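Local coordinates for protein amidase, hydantoinase/carbamoylase family (Burkholderia vietnamiensis, PDB 5I4M) that probably hydrolyses N-carbamoyl-L-amino acids as a zinc-dependent amidase of the peptidase M20 family, with two zinc ions per subunit, at residues M82-M87 against M158-V163; I135-P140 against A424-A429; V228-G233 against P348-S353; A354-V359 against P389-F394. All coordinates share one frame; numbering follows the deposited sequence.

Contact 1 of 4, residues M82-M87 against M158-V163; sequences MGNVFM and MVASGV
Met82 lays its side chain against the first turn of helix 159-164, over Ala160 and Val163. The contact joins the turn before strand 85-89 to a short helix of the M20 catalytic domain. The Asn84 side chain is about 8 Å from that of the zinc ligand His104. All the touching residues are buried, so the contrast is between close and loose packing. The close part centres on Ala160 and Val163. Ala160 CB sits 3.2 Å from Asn84 OD1, and Met82 CE comes within 3.9 Å of the same CB. The methionine chain bends at chi2 and again at chi3, both near -64°, which folds the methyl back over the helix. Val163 crosses the Met82 chain at about a right angle. Val159 is the loose fringe, with CG1 4.4 Å from Met82 CE. The Asn84 amide is held from outside the two segments. Its ND2 bonds to Asp80 OD2, and its OD1 takes the backbone N-H of Thr147. These bonds fix the rotation of the amide. Met158, at the N-cap position, touches the bound 3-phosphoglyceric acid. Within the close part, Met82 CG meets Val163 CG2 at 4.0 Å.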
loop_
_atom_site.group_PDB
_atom_site.type_symbol
_atom_site.label_atom_id
_atom_site.label_comp_id
_atom_site.label_asym_id
_atom_site.label_seq_id
_atom_site.Cartn_x
_atom_site.Cartn_y
_atom_site.Cartn_z
ATOM N N MET A 82 -20.418 -20.522 10.771
ATOM C CA MET A 82 -19.217 -19.710 10.610
ATOM C C MET A 82 -18.026 -20.538 10.156
ATOM O O MET A 82 -16.902 -20.034 10.159
ATOM C CB MET A 82 -18.869 -18.985 11.911
ATOM C CG MET A 82 -19.746 -17.748 12.185
ATOM S SD MET A 82 -19.537 -16.436 10.952
ATOM C CE MET A 82 -17.815 -16.015 11.182
ATOM N N GLY A 83 -18.243 -21.796 9.788
ATOM C CA GLY A 83 -17.144 -22.631 9.340
ATOM C C GLY A 83 -16.293 -23.225 10.439
ATOM O O GLY A 83 -15.278 -23.866 10.133
ATOM N N ASN A 84 -16.660 -23.034 11.704
ATOM C CA ASN A 84 -15.942 -23.687 12.785
ATOM C C ASN A 84 -16.135 -25.194 12.674
ATOM O O ASN A 84 -17.233 -25.677 12.373
ATOM C CB ASN A 84 -16.435 -23.205 14.155
ATOM C CG ASN A 84 -16.351 -21.698 14.326
ATOM O OD1 ASN A 84 -15.339 -21.079 14.011
ATOM N ND2 ASN A 84 -17.425 -21.098 14.861
ATOM N N VAL A 85 -15.061 -25.943 12.913
ATOM C CA VAL A 85 -15.051 -27.395 12.717
ATOM C C VAL A 85 -14.954 -28.058 14.083
ATOM O O VAL A 85 -14.002 -27.807 14.829
ATOM C CB VAL A 85 -13.881 -27.837 11.827
ATOM C CG1 VAL A 85 -13.933 -29.347 11.604
ATOM C CG2 VAL A 85 -13.868 -27.064 10.518
ATOM N N PHE A 86 -15.909 -28.941 14.391
ATOM C CA PHE A 86 -15.978 -29.615 15.683
ATOM C C PHE A 86 -15.722 -31.103 15.483
ATOM O O PHE A 86 -16.519 -31.799 14.848
ATOM C CB PHE A 86 -17.329 -29.358 16.344
ATOM C CG PHE A 86 -17.602 -27.893 16.560
ATOM C CD1 PHE A 86 -18.178 -27.120 15.559
ATOM C CD2 PHE A 86 -17.244 -27.284 17.752
ATOM C CE1 PHE A 86 -18.412 -25.759 15.757
ATOM C CE2 PHE A 86 -17.466 -25.925 17.954
ATOM C CZ PHE A 86 -18.051 -25.166 16.963
ATOM N N MET A 87 -14.609 -31.578 16.024
ATOM C CA MET A 87 -14.206 -32.973 15.924
ATOM C C MET A 87 -14.394 -33.600 17.299
ATOM O O MET A 87 -13.677 -33.261 18.246
ATOM C CB MET A 87 -12.767 -33.069 15.425
ATOM C CG MET A 87 -12.593 -32.545 14.004
ATOM S SD MET A 87 -10.920 -32.000 13.573
ATOM C CE MET A 87 -10.912 -30.324 14.229
ATOM N N MET A 158 -10.919 -13.136 15.742
ATOM C CA MET A 158 -11.699 -13.946 16.676
ATOM C C MET A 158 -13.206 -13.835 16.430
ATOM O O MET A 158 -14.009 -14.029 17.344
ATOM C CB MET A 158 -11.363 -13.561 18.120
ATOM C CG MET A 158 -9.892 -13.785 18.490
ATOM S SD MET A 158 -9.259 -12.534 19.642
ATOM C CE MET A 158 -10.448 -12.655 20.973
ATOM N N VAL A 159 -13.621 -13.519 15.200
ATOM C CA VAL A 159 -15.036 -13.215 15.010
ATOM C C VAL A 159 -15.870 -14.488 15.085
ATOM O O VAL A 159 -17.002 -14.467 15.578
ATOM C CB VAL A 159 -15.250 -12.451 13.687
ATOM C CG1 VAL A 159 -16.723 -12.379 13.334
ATOM C CG2 VAL A 159 -14.708 -11.040 13.830
ATOM N N ALA A 160 -15.328 -15.620 14.637
ATOM C CA ALA A 160 -16.136 -16.836 14.598
ATOM C C ALA A 160 -16.370 -17.398 15.996
ATOM O O ALA A 160 -17.471 -17.883 16.293
ATOM C CB ALA A 160 -15.481 -17.878 13.688
ATOM N N SER A 161 -15.354 -17.347 16.875
ATOM C CA SER A 161 -15.613 -17.696 18.265
ATOM C C SER A 161 -16.440 -16.616 18.948
ATOM O O SER A 161 -17.201 -16.918 19.871
ATOM C CB SER A 161 -14.309 -17.950 19.023
ATOM O OG SER A 161 -13.390 -16.879 18.881
ATOM N N GLY A 162 -16.322 -15.360 18.498
ATOM C CA GLY A 162 -17.213 -14.322 19.006
ATOM C C GLY A 162 -18.673 -14.590 18.680
ATOM O O GLY A 162 -19.555 -14.351 19.504
ATOM N N VAL A 163 -18.955 -15.068 17.469
ATOM C CA VAL A 163 -20.326 -15.456 17.144
ATOM C C VAL A 163 -20.763 -16.612 18.035
ATOM O O VAL A 163 -21.867 -16.613 18.600
ATOM C CB VAL A 163 -20.454 -15.837 15.660
ATOM C CG1 VAL A 163 -21.872 -16.324 15.393
ATOM C CG2 VAL A 163 -20.102 -14.666 14.754
#

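Contact 2 of 4, residues I135-P140 against A424-A429; sequences IETEHP and AMLSRA
Ala429 O, at the end of helix 411-429, accepts the backbone N-H of His139 at an N to O distance of 2.9 Å. This bond is nearly straight, with 172° at the hydrogen, and its donor lies in the carbonyl plane. Glu138 N also approaches Ala429 O, at 3.0 Å, but its angle of 120° makes this a weak bond. The two successive N-H groups thus converge on one carbonyl at the C-terminal end of the helix. The same oxygen lies at the edge of the His139 ring, in its plane, 3.4 Å from CD2. His139 ND1 bonds to Ala97 O, and the ring stacks on that of His205, so its orientation is set from several directions. Within the loop, Thr137 OG1 donates to His139 O at 2.6 Å and braces the bend between them.

In the M20 catalytic domain, this loop leads from helix 117-132 into strand 141-145, which lies between strands 85-89 and 99-103. The contact therefore ties the entry to that strand to the last helix of the chain. Packing spreads outward from the shared carbonyl. Ala429 CB faces Thr137 CB at 4.1 Å. Further out, Leu426 and Ile135 reach toward each other tip to tip, with Leu426 CD2 3.9 Å from Ile135 CG2. Thr137 crosses Leu426 at about a right angle and offers CG2 to the same leucine methyl. Charged ends turn to other partners: Glu138 forms a salt bridge with Arg92, and Arg428 forms one with Glu431.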
loop_
_atom_site.group_PDB
_atom_site.type_symbol
_atom_site.label_atom_id
_atom_site.label_comp_id
_atom_site.label_asym_id
_atom_site.label_seq_id
_atom_site.Cartn_x
_atom_site.Cartn_y
_atom_site.Cartn_z
ATOM N N ILE A 135 -8.624 -44.859 27.075
ATOM C CA ILE A 135 -9.275 -44.081 28.116
ATOM C C ILE A 135 -10.677 -43.701 27.669
ATOM O O ILE A 135 -10.869 -43.116 26.592
ATOM C CB ILE A 135 -8.451 -42.830 28.451
ATOM C CG1 ILE A 135 -7.121 -43.236 29.079
ATOM C CG2 ILE A 135 -9.243 -41.890 29.363
ATOM C CD1 ILE A 135 -6.161 -42.085 29.232
ATOM N N GLU A 136 -11.657 -44.022 28.501
ATOM C CA GLU A 136 -13.019 -43.544 28.340
ATOM C C GLU A 136 -13.225 -42.355 29.266
ATOM O O GLU A 136 -12.923 -42.439 30.460
ATOM C CB GLU A 136 -14.025 -44.647 28.659
ATOM C CG GLU A 136 -15.473 -44.185 28.675
ATOM C CD GLU A 136 -16.445 -45.323 28.960
ATOM O OE1 GLU A 136 -16.556 -45.746 30.135
ATOM O OE2 GLU A 136 -17.091 -45.798 28.001
ATOM N N THR A 137 -13.711 -41.251 28.714
ATOM C CA THR A 137 -14.036 -40.065 29.491
ATOM C C THR A 137 -15.532 -40.015 29.784
ATOM O O THR A 137 -16.350 -40.585 29.058
ATOM C CB THR A 137 -13.609 -38.788 28.757
ATOM O OG1 THR A 137 -14.306 -38.693 27.504
ATOM C CG2 THR A 137 -12.107 -38.801 28.498
ATOM N N GLU A 138 -15.884 -39.312 30.862
ATOM C CA GLU A 138 -17.295 -39.134 31.198
ATOM C C GLU A 138 -17.959 -38.150 30.239
ATOM O O GLU A 138 -18.997 -38.450 29.635
ATOM C CB GLU A 138 -17.425 -38.655 32.644
ATOM C CG GLU A 138 -18.854 -38.589 33.152
ATOM C CD GLU A 138 -19.327 -39.900 33.767
ATOM O OE1 GLU A 138 -20.356 -39.870 34.481
ATOM O OE2 GLU A 138 -18.669 -40.947 33.548
ATOM N N HIS A 139 -17.378 -36.985 30.091
ATOM C CA HIS A 139 -17.820 -36.003 29.122
ATOM C C HIS A 139 -17.193 -36.299 27.761
ATOM O O HIS A 139 -16.044 -36.739 27.691
ATOM C CB HIS A 139 -17.416 -34.589 29.557
ATOM C CG HIS A 139 -18.011 -34.155 30.861
ATOM N ND1 HIS A 139 -19.075 -33.280 30.937
ATOM C CD2 HIS A 139 -17.683 -34.461 32.138
ATOM C CE1 HIS A 139 -19.377 -33.068 32.208
ATOM N NE2 HIS A 139 -18.549 -33.775 32.956
ATOM N N PRO A 140 -17.903 -36.031 26.667
ATOM C CA PRO A 140 -17.248 -36.065 25.362
ATOM C C PRO A 140 -16.142 -35.022 25.317
ATOM O O PRO A 140 -16.137 -34.049 26.073
ATOM C CB PRO A 140 -18.379 -35.730 24.382
ATOM C CG PRO A 140 -19.371 -34.965 25.203
ATOM C CD PRO A 140 -19.303 -35.586 26.571
ATOM N N ALA A 424 -5.005 -31.571 31.888
ATOM C CA ALA A 424 -6.018 -30.595 32.266
ATOM C C ALA A 424 -7.369 -30.975 31.682
ATOM O O ALA A 424 -8.399 -30.885 32.362
ATOM C CB ALA A 424 -5.604 -29.198 31.806
ATOM N N MET A 425 -7.384 -31.407 30.422
ATOM C CA MET A 425 -8.631 -31.851 29.811
ATOM C C MET A 425 -9.148 -33.110 30.488
ATOM O O MET A 425 -10.344 -33.218 30.790
ATOM C CB MET A 425 -8.432 -32.090 28.315
ATOM C CG MET A 425 -8.183 -30.819 27.524
ATOM S SD MET A 425 -8.107 -31.190 25.763
ATOM C CE MET A 425 -9.803 -31.680 25.442
ATOM N N LEU A 426 -8.260 -34.078 30.734
ATOM C CA LEU A 426 -8.676 -35.298 31.425
ATOM C C LEU A 426 -9.287 -34.982 32.777
ATOM O O LEU A 426 -10.303 -35.571 33.167
ATOM C CB LEU A 426 -7.488 -36.237 31.606
ATOM C CG LEU A 426 -7.300 -37.316 30.555
ATOM C CD1 LEU A 426 -6.025 -38.080 30.862
ATOM C CD2 LEU A 426 -8.508 -38.245 30.532
ATOM N N SER A 427 -8.672 -34.057 33.511
ATOM C CA SER A 427 -9.176 -33.705 34.830
ATOM C C SER A 427 -10.636 -33.274 34.767
ATOM O O SER A 427 -11.452 -33.692 35.595
ATOM C CB SER A 427 -8.306 -32.603 35.428
ATOM O OG SER A 427 -8.717 -32.288 36.742
ATOM N N ARG A 428 -10.995 -32.461 33.779
ATOM C CA ARG A 428 -12.366 -31.981 33.716
ATOM C C ARG A 428 -13.299 -32.951 32.999
ATOM O O ARG A 428 -14.480 -33.044 33.360
ATOM C CB ARG A 428 -12.396 -30.613 33.037
ATOM C CG ARG A 428 -11.369 -29.658 33.639
ATOM C CD ARG A 428 -11.997 -28.385 34.126
ATOM N NE ARG A 428 -13.142 -28.617 34.997
ATOM C CZ ARG A 428 -13.977 -27.657 35.385
ATOM N NH1 ARG A 428 -13.791 -26.404 34.981
ATOM N NH2 ARG A 428 -15.003 -27.944 36.175
ATOM N N ALA A 429 -12.801 -33.680 32.000
ATOM C CA ALA A 429 -13.668 -34.561 31.230
ATOM C C ALA A 429 -14.035 -35.819 31.998
ATOM O O ALA A 429 -14.978 -36.515 31.609
ATOM C CB ALA A 429 -13.005 -34.937 29.900
#

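Contact 3 of 4, residues V228-G233 against P348-S353; sequences VTDAQG and PIAFDS
Phe351 has the most surface buried here, and its side chain lies beside that of Val228, pointing the same way. Phe351 CE2 is 3.7 Å from Val228 CG1 and 4.0 Å from Ala231 CB. With CG anti to the carbonyl carbon (chi1 -75°), the ring is carried back across the neighbouring strand. Phe351 N donates to Thr229 O at 2.9 Å, from above the carbonyl plane. One water donates to both Thr229 O and Phe351 O.

Ala231 comes next. It forms a hydrogen-bonded antiparallel pair with Ile349. Ala231 N donates to Ile349 O nearly along the C=O axis, and Ile349 N returns a bond to Ala231 O at 3.0 Å. This pairing joins strands 225-242 and 337-350 in an antiparallel ladder of the M20 fold. Asp230 and Ala350 form the adjacent non-hydrogen-bonded pair. Ala231 CB also meets Ile349 CG2.

Pro348 closes the far end. Its ring lies over the backbone of Gly233, with CG 3.5 Å from Gly233 N. Pro348 CA also makes a CA-H...O contact with Ala231 O at 3.3 Å. Between Ala231 and Gly233, Gln232 sends NE2 to Gly376 O. Its side chain is about 3 Å from that of the ligand-binding Arg309.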
loop_
_atom_site.group_PDB
_atom_site.type_symbol
_atom_site.label_atom_id
_atom_site.label_comp_id
_atom_site.label_asym_id
_atom_site.label_seq_id
_atom_site.Cartn_x
_atom_site.Cartn_y
_atom_site.Cartn_z
ATOM N N VAL A 228 -1.799 -19.724 32.040
ATOM C CA VAL A 228 -2.382 -18.460 31.599
ATOM C C VAL A 228 -3.565 -18.125 32.493
ATOM O O VAL A 228 -4.551 -18.872 32.538
ATOM C CB VAL A 228 -2.817 -18.524 30.131
ATOM C CG1 VAL A 228 -3.265 -17.132 29.669
ATOM C CG2 VAL A 228 -1.677 -19.041 29.250
ATOM N N THR A 229 -3.483 -16.984 33.175
ATOM C CA THR A 229 -4.504 -16.568 34.128
ATOM C C THR A 229 -5.438 -15.507 33.580
ATOM O O THR A 229 -6.568 -15.391 34.061
ATOM C CB THR A 229 -3.854 -16.010 35.398
ATOM O OG1 THR A 229 -3.074 -14.859 35.052
ATOM C CG2 THR A 229 -2.953 -17.057 36.044
ATOM N N ASP A 230 -4.977 -14.724 32.606
ATOM C CA ASP A 230 -5.702 -13.579 32.075
ATOM C C ASP A 230 -5.302 -13.387 30.622
ATOM O O ASP A 230 -4.302 -13.933 30.153
ATOM C CB ASP A 230 -5.389 -12.292 32.848
ATOM C CG ASP A 230 -5.720 -12.389 34.318
ATOM O OD1 ASP A 230 -4.867 -12.888 35.090
ATOM O OD2 ASP A 230 -6.820 -11.931 34.707
ATOM N N ALA A 231 -6.085 -12.583 29.915
ATOM C CA ALA A 231 -5.765 -12.174 28.554
ATOM C C ALA A 231 -6.018 -10.679 28.468
ATOM O O ALA A 231 -7.066 -10.210 28.915
ATOM C CB ALA A 231 -6.610 -12.928 27.524
ATOM N N GLN A 232 -5.058 -9.928 27.933
ATOM C CA GLN A 232 -5.221 -8.487 27.968
ATOM C C GLN A 232 -6.307 -8.060 26.984
ATOM O O GLN A 232 -6.708 -8.815 26.101
ATOM C CB GLN A 232 -3.896 -7.784 27.665
ATOM C CG GLN A 232 -3.477 -7.804 26.212
ATOM C CD GLN A 232 -2.246 -6.941 25.980
ATOM O OE1 GLN A 232 -1.997 -5.993 26.727
ATOM N NE2 GLN A 232 -1.467 -7.278 24.963
ATOM N N GLY A 233 -6.809 -6.831 27.162
ATOM C CA GLY A 233 -7.842 -6.315 26.285
ATOM C C GLY A 233 -7.262 -5.651 25.044
ATOM O O GLY A 233 -6.078 -5.317 25.000
ATOM N N PRO A 348 -10.037 -6.766 28.992
ATOM C CA PRO A 348 -9.215 -7.825 29.593
ATOM C C PRO A 348 -10.110 -8.815 30.320
ATOM O O PRO A 348 -11.143 -8.448 30.898
ATOM C CB PRO A 348 -8.315 -7.069 30.578
ATOM C CG PRO A 348 -8.332 -5.637 30.112
ATOM C CD PRO A 348 -9.688 -5.430 29.508
ATOM N N ILE A 349 -9.736 -10.081 30.283
ATOM C CA ILE A 349 -10.596 -11.114 30.843
ATOM C C ILE A 349 -9.754 -12.048 31.695
ATOM O O ILE A 349 -8.605 -12.351 31.357
ATOM C CB ILE A 349 -11.367 -11.868 29.736
ATOM C CG1 ILE A 349 -12.353 -12.872 30.343
ATOM C CG2 ILE A 349 -10.420 -12.548 28.762
ATOM C CD1 ILE A 349 -13.486 -13.220 29.402
ATOM N N ALA A 350 -10.316 -12.459 32.827
ATOM C CA ALA A 350 -9.686 -13.421 33.718
ATOM C C ALA A 350 -10.199 -14.812 33.378
ATOM O O ALA A 350 -11.404 -15.009 33.186
ATOM C CB ALA A 350 -9.988 -13.077 35.180
ATOM N N PHE A 351 -9.292 -15.771 33.294
ATOM C CA PHE A 351 -9.719 -17.120 32.977
ATOM C C PHE A 351 -10.249 -17.805 34.234
ATOM O O PHE A 351 -10.074 -17.322 35.359
ATOM C CB PHE A 351 -8.569 -17.894 32.332
ATOM C CG PHE A 351 -8.318 -17.496 30.897
ATOM C CD1 PHE A 351 -9.321 -17.635 29.946
ATOM C CD2 PHE A 351 -7.100 -16.952 30.510
ATOM C CE1 PHE A 351 -9.105 -17.252 28.612
ATOM C CE2 PHE A 351 -6.880 -16.565 29.186
ATOM C CZ PHE A 351 -7.876 -16.722 28.243
ATOM N N ASP A 352 -10.936 -18.931 34.030
ATOM C CA ASP A 352 -11.632 -19.604 35.124
ATOM C C ASP A 352 -10.630 -20.179 36.122
ATOM O O ASP A 352 -9.664 -20.836 35.729
ATOM C CB ASP A 352 -12.529 -20.714 34.575
ATOM C CG ASP A 352 -13.188 -21.530 35.676
ATOM O OD1 ASP A 352 -14.253 -21.110 36.192
ATOM O OD2 ASP A 352 -12.636 -22.589 36.034
ATOM N N SER A 353 -10.884 -19.966 37.420
ATOM C CA SER A 353 -9.890 -20.324 38.428
ATOM C C SER A 353 -9.702 -21.834 38.529
ATOM O O SER A 353 -8.581 -22.302 38.748
ATOM C CB SER A 353 -10.271 -19.731 39.785
ATOM O OG SER A 353 -11.524 -20.216 40.224
HETATM O O HOH W 1 -7.734 -16.274 36.509
#

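Contact 4 of 4, residues A354-V359 against P389-F394; sequences ACVAAV and PTSMVF
Cys355, Val356 and Val359 of helix 353-365 pack on Ser391 and Val393 of strand 390-395. This is helix-on-sheet packing in the M20 catalytic domain. The helix and strand segments run nearly the same way, 26° apart, with their axes 7.1 Å apart at closest approach.

The apolar contacts run along the whole interface. Val359 CG1 is 3.8 Å from Val393 CG2, and the two valines cross obliquely. Both Val359 methyls touch Val393 CG2. At the other end, Cys355 SG lies 3.9 Å from Pro389 CB. Between these two contacts, Val356 CG2 rests on Ser391 CB at 3.7 Å. Val420 of helix 411-429 touches both Val359 and Val393, so a second helix packs against this valine pair.

The polar side chain of Ser391 lies largely against carbon atoms of the helix. Its OG is placed between its own backbone N and carbonyl carbon (chi1 77°), which aims it at the helix. There Ser391 OG comes 3.4 Å from Cys355 CB and 3.5 Å from Val359 CG2. The neighbouring Met392 points away from the helix, and its side chain is about 4 Å from that of the zinc ligand His211. This strand therefore has the helix against one side and a residue next to the metal site on the other.

Polar backbone groups meet near the cysteine. Asp352, the N-cap residue, accepts the Cys355 N-H with OD2. Cys355 SG itself lies 3.4 Å from Pro389 O.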
loop_
_atom_site.group_PDB
_atom_site.type_symbol
_atom_site.label_atom_id
_atom_site.label_comp_id
_atom_site.label_asym_id
_atom_site.label_seq_id
_atom_site.Cartn_x
_atom_site.Cartn_y
_atom_site.Cartn_z
ATOM N N ALA A 354 -10.774 -22.616 38.376
ATOM C CA ALA A 354 -10.609 -24.068 38.427
ATOM C C ALA A 354 -9.862 -24.580 37.201
ATOM O O ALA A 354 -9.051 -25.511 37.302
ATOM C CB ALA A 354 -11.965 -24.759 38.550
ATOM N N CYS A 355 -10.126 -23.991 36.033
ATOM C CA CYS A 355 -9.370 -24.368 34.847
ATOM C C CYS A 355 -7.897 -24.024 35.013
ATOM O O CYS A 355 -7.016 -24.825 34.669
ATOM C CB CYS A 355 -9.953 -23.676 33.611
ATOM S SG CYS A 355 -11.545 -24.372 33.093
ATOM N N VAL A 356 -7.609 -22.828 35.520
ATOM C CA VAL A 356 -6.222 -22.436 35.755
ATOM C C VAL A 356 -5.548 -23.424 36.704
ATOM O O VAL A 356 -4.411 -23.854 36.476
ATOM C CB VAL A 356 -6.170 -20.992 36.292
ATOM C CG1 VAL A 356 -4.791 -20.659 36.840
ATOM C CG2 VAL A 356 -6.575 -19.996 35.198
ATOM N N ALA A 357 -6.246 -23.811 37.772
ATOM C CA ALA A 357 -5.680 -24.763 38.722
ATOM C C ALA A 357 -5.401 -26.109 38.066
ATOM O O ALA A 357 -4.408 -26.771 38.391
ATOM C CB ALA A 357 -6.627 -24.937 39.907
ATOM N N ALA A 358 -6.273 -26.533 37.145
ATOM C CA ALA A 358 -6.070 -27.802 36.453
ATOM C C ALA A 358 -4.825 -27.758 35.578
ATOM O O ALA A 358 -4.108 -28.756 35.468
ATOM C CB ALA A 358 -7.298 -28.159 35.614
ATOM N N VAL A 359 -4.568 -26.612 34.940
ATOM C CA VAL A 359 -3.366 -26.444 34.127
ATOM C C VAL A 359 -2.120 -26.482 35.006
ATOM O O VAL A 359 -1.134 -27.166 34.697
ATOM C CB VAL A 359 -3.454 -25.135 33.322
ATOM C CG1 VAL A 359 -2.137 -24.826 32.635
ATOM C CG2 VAL A 359 -4.583 -25.227 32.298
ATOM N N PRO A 389 -16.348 -22.302 31.528
ATOM C CA PRO A 389 -15.077 -22.251 32.272
ATOM C C PRO A 389 -13.917 -22.563 31.340
ATOM O O PRO A 389 -13.872 -23.628 30.731
ATOM C CB PRO A 389 -15.246 -23.337 33.346
ATOM C CG PRO A 389 -16.705 -23.637 33.400
ATOM C CD PRO A 389 -17.281 -23.316 32.059
ATOM N N THR A 390 -12.980 -21.616 31.225
ATOM C CA THR A 390 -11.929 -21.658 30.206
ATOM C C THR A 390 -10.602 -21.195 30.796
ATOM O O THR A 390 -10.581 -20.274 31.610
ATOM C CB THR A 390 -12.280 -20.739 29.021
ATOM O OG1 THR A 390 -13.535 -21.124 28.450
ATOM C CG2 THR A 390 -11.184 -20.746 27.932
ATOM N N SER A 391 -9.493 -21.808 30.373
ATOM C CA SER A 391 -8.189 -21.170 30.544
ATOM C C SER A 391 -7.284 -21.654 29.417
ATOM O O SER A 391 -7.735 -22.325 28.485
ATOM C CB SER A 391 -7.602 -21.443 31.940
ATOM O OG SER A 391 -7.064 -22.754 32.058
ATOM N N MET A 392 -6.006 -21.289 29.486
ATOM C CA MET A 392 -5.069 -21.599 28.414
ATOM C C MET A 392 -3.770 -22.171 28.964
ATOM O O MET A 392 -3.422 -21.990 30.133
ATOM C CB MET A 392 -4.748 -20.361 27.566
ATOM C CG MET A 392 -5.964 -19.749 26.885
ATOM S SD MET A 392 -5.445 -18.431 25.756
ATOM C CE MET A 392 -4.653 -19.418 24.471
ATOM N N VAL A 393 -3.056 -22.858 28.075
ATOM C CA VAL A 393 -1.731 -23.413 28.330
ATOM C C VAL A 393 -0.779 -22.754 27.347
ATOM O O VAL A 393 -1.012 -22.810 26.139
ATOM C CB VAL A 393 -1.704 -24.934 28.139
ATOM C CG1 VAL A 393 -0.306 -25.488 28.454
ATOM C CG2 VAL A 393 -2.777 -25.612 28.972
ATOM N N PHE A 394 0.273 -22.112 27.859
ATOM C CA PHE A 394 1.330 -21.554 27.023
ATOM C C PHE A 394 2.574 -22.430 27.089
ATOM O O PHE A 394 2.865 -23.045 28.118
ATOM C CB PHE A 394 1.735 -20.139 27.455
ATOM C CG PHE A 394 0.887 -19.017 26.867
ATOM C CD1 PHE A 394 -0.200 -19.276 26.038
ATOM C CD2 PHE A 394 1.201 -17.697 27.159
ATOM C CE1 PHE A 394 -0.954 -18.234 25.517
ATOM C CE2 PHE A 394 0.452 -16.653 26.642
ATOM C CZ PHE A 394 -0.629 -16.924 25.817
#

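Overall arrangement
Contacts 3 and 4 are neighbours, with centres about 10 Å apart. Asp352 N probably bonds to Thr390 O at 2.8 Å, and Val228 packs on Met392 and Phe394. Contact 2 reaches contact 4 through helix 411-429: Arg428 NH1 is 3.6 Å from Cys355 SG. Contacts 3 and 4 are both nested in the chain loop closed by contact 2. Contact 1 stands apart, about 20 Å from contact 3 between centres. Three contacts approach the site. Met158 of contact 1 touches the bound 3-phosphoglyceric acid, while the side chains of Gln232 (contact 3) and Met392 (contact 4) are each about 7 Å from it. Contact 2 is remote from the annotated sites.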